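Local coordinates for xanthomonas outer protein D (Xanthomonas euvesicatoria, PDB 2OIX) that is a type III secreted virulence effector that acts as a deSUMOylating cysteine protease, here its Ulp1-like catalytic domain in an inactive engineered form, at residues E145-A148 and H149-L152. The protein carries 1 engineered substitution. Residues are numbered along the deposited sequence; the frame is centred on the assembly and turned at random.
Sequences EVLA and HRVL
Glu145 and His149, one turn apart in helix 136-153, illustrate how a histidine can add a second bond to a helical carbonyl. Glu145 O accepts the usual i+4 bond from His149 N (3.0 Å) and a second from His149 ND1 (2.9 Å, N-H...O 163°), the two donors arriving from opposite faces of the carbonyl plane. Because CG of His149 lies beside its own backbone N (chi1 -78°), the imidazole folds back along the helix and meets Glu145 O edge-on, nearly in the ring plane; ND1 must therefore carry the proton. The Glu145 carboxylate runs alongside, its OE2 3.5 Å from His149 CE1. Glu145 OE1 is hydrogen-bonded to Tyr13 OH and salt-bridged to Arg20. Further along, Val146 O, Leu147 O and Ala148 O receive the amides of Arg150, Val151 and Leu152, continuing the alpha-helical ladder. Arg150 stretches beside Val146, whose CG1 lies over one guanidinium face, offset toward its rim, 3.7 Å from Arg150 NH2, while Arg150 NH1 is bound by the carbonyls of Gly161 and Asp163. Leu147 and Val151 pack on Phe66 and Ile64 of strand 64-71, respectively, and Ala148, Val151 and Leu152 on strand 30-32, joining the helix to the sheet edge.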
ATOM      1  N   GLU A 145       7.575   1.827  -3.385  1.00 20.91           N
ATOM      2  CA  GLU A 145       8.576   2.338  -4.342  1.00 23.25           C
ATOM      3  C   GLU A 145       9.255   1.197  -5.142  1.00 22.87           C
ATOM      4  O   GLU A 145       9.326   1.240  -6.371  1.00 22.20           O
ATOM      5  CB  GLU A 145       9.635   3.117  -3.575  1.00 23.87           C
ATOM      6  CG  GLU A 145      10.815   3.600  -4.419  1.00 26.54           C
ATOM      7  CD  GLU A 145      10.665   5.036  -4.872  1.00 35.44           C
ATOM      8  OE1 GLU A 145       9.700   5.691  -4.398  1.00 37.47           O
ATOM      9  OE2 GLU A 145      11.520   5.517  -5.673  1.00 34.30           O
ATOM     10  N   VAL A 146       9.744   0.196  -4.410  1.00 22.44           N
ATOM     11  CA  VAL A 146      10.315  -1.036  -4.949  1.00 21.40           C
ATOM     12  C   VAL A 146       9.325  -1.753  -5.838  1.00 22.39           C
ATOM     13  O   VAL A 146       9.660  -2.102  -6.961  1.00 22.63           O
ATOM     14  CB  VAL A 146      10.743  -1.970  -3.803  1.00 21.22           C
ATOM     15  CG1 VAL A 146      11.197  -3.310  -4.325  1.00 22.73           C
ATOM     16  CG2 VAL A 146      11.937  -1.325  -3.016  1.00 15.33           C
ATOM     17  N   LEU A 147       8.123  -1.988  -5.322  1.00 21.78           N
ATOM     18  CA  LEU A 147       7.124  -2.719  -6.101  1.00 21.89           C
ATOM     19  C   LEU A 147       6.634  -1.919  -7.352  1.00 22.09           C
ATOM     20  O   LEU A 147       6.474  -2.506  -8.446  1.00 22.51           O
ATOM     21  CB  LEU A 147       5.969  -3.132  -5.191  1.00 22.58           C
ATOM     22  CG  LEU A 147       6.179  -4.210  -4.111  1.00 19.38           C
ATOM     23  CD1 LEU A 147       4.728  -4.494  -3.456  1.00 19.93           C
ATOM     24  CD2 LEU A 147       6.681  -5.524  -4.746  1.00 23.51           C
ATOM     25  N   ALA A 148       6.417  -0.610  -7.195  1.00 21.93           N
ATOM     26  CA  ALA A 148       6.131   0.285  -8.340  1.00 22.10           C
ATOM     27  C   ALA A 148       7.170   0.163  -9.449  1.00 21.96           C
ATOM     28  O   ALA A 148       6.817   0.032 -10.619  1.00 22.12           O
ATOM     29  CB  ALA A 148       5.973   1.755  -7.895  1.00 21.38           C
ATOM     30  N   HIS A 149       8.452   0.213  -9.097  1.00 20.91           N
ATOM     31  CA  HIS A 149       9.476   0.047 -10.130  1.00 22.78           C
ATOM     32  C   HIS A 149       9.462  -1.342 -10.814  1.00 22.70           C
ATOM     33  O   HIS A 149       9.750  -1.460 -12.023  1.00 22.48           O
ATOM     34  CB  HIS A 149      10.851   0.438  -9.587  1.00 22.55           C
ATOM     35  CG  HIS A 149      11.055   1.926  -9.519  1.00 25.77           C
ATOM     36  ND1 HIS A 149      10.553   2.699  -8.496  1.00 27.99           N
ATOM     37  CD2 HIS A 149      11.700   2.781 -10.355  1.00 27.54           C
ATOM     38  CE1 HIS A 149      10.868   3.967  -8.708  1.00 28.56           C
ATOM     39  NE2 HIS A 149      11.570   4.043  -9.824  1.00 27.76           N
ATOM     40  N   ARG A 150       9.099  -2.381 -10.062  1.00 22.59           N
ATOM     41  CA  ARG A 150       8.967  -3.712 -10.657  1.00 22.23           C
ATOM     42  C   ARG A 150       7.795  -3.774 -11.645  1.00 22.12           C
ATOM     43  O   ARG A 150       7.868  -4.482 -12.644  1.00 22.52           O
ATOM     44  CB  ARG A 150       8.832  -4.777  -9.560  1.00 21.97           C
ATOM     45  CG  ARG A 150      10.105  -4.848  -8.703  1.00 22.13           C
ATOM     46  CD  ARG A 150      10.058  -6.016  -7.712  1.00 21.92           C
ATOM     47  NE  ARG A 150      11.242  -6.008  -6.841  1.00 20.87           N
ATOM     48  CZ  ARG A 150      11.383  -6.741  -5.740  1.00 23.92           C
ATOM     49  NH1 ARG A 150      10.453  -7.555  -5.381  1.00 21.23           N
ATOM     50  NH2 ARG A 150      12.489  -6.666  -4.970  1.00 20.32           N
ATOM     51  N   VAL A 151       6.729  -3.030 -11.387  1.00 22.71           N
ATOM     52  CA  VAL A 151       5.604  -3.005 -12.345  1.00 22.05           C
ATOM     53  C   VAL A 151       6.130  -2.312 -13.622  1.00 23.42           C
ATOM     54  O   VAL A 151       5.952  -2.811 -14.724  1.00 24.24           O
ATOM     55  CB  VAL A 151       4.362  -2.323 -11.783  1.00 21.68           C
ATOM     56  CG1 VAL A 151       3.307  -2.162 -12.880  1.00 22.58           C
ATOM     57  CG2 VAL A 151       3.786  -3.139 -10.530  1.00 19.26           C
ATOM     58  N   LEU A 152       6.836  -1.194 -13.457  1.00 23.76           N
ATOM     59  CA  LEU A 152       7.342  -0.429 -14.592  1.00 24.59           C
ATOM     60  C   LEU A 152       8.279  -1.244 -15.456  1.00 24.92           C
ATOM     61  O   LEU A 152       8.240  -1.150 -16.690  1.00 23.67           O
ATOM     62  CB  LEU A 152       8.105   0.797 -14.090  1.00 24.58           C
ATOM     63  CG  LEU A 152       7.394   2.155 -13.983  1.00 26.52           C
ATOM     64  CD1 LEU A 152       5.908   2.109 -13.590  1.00 25.77           C
ATOM     65  CD2 LEU A 152       8.178   3.069 -13.054  1.00 26.93           C
TER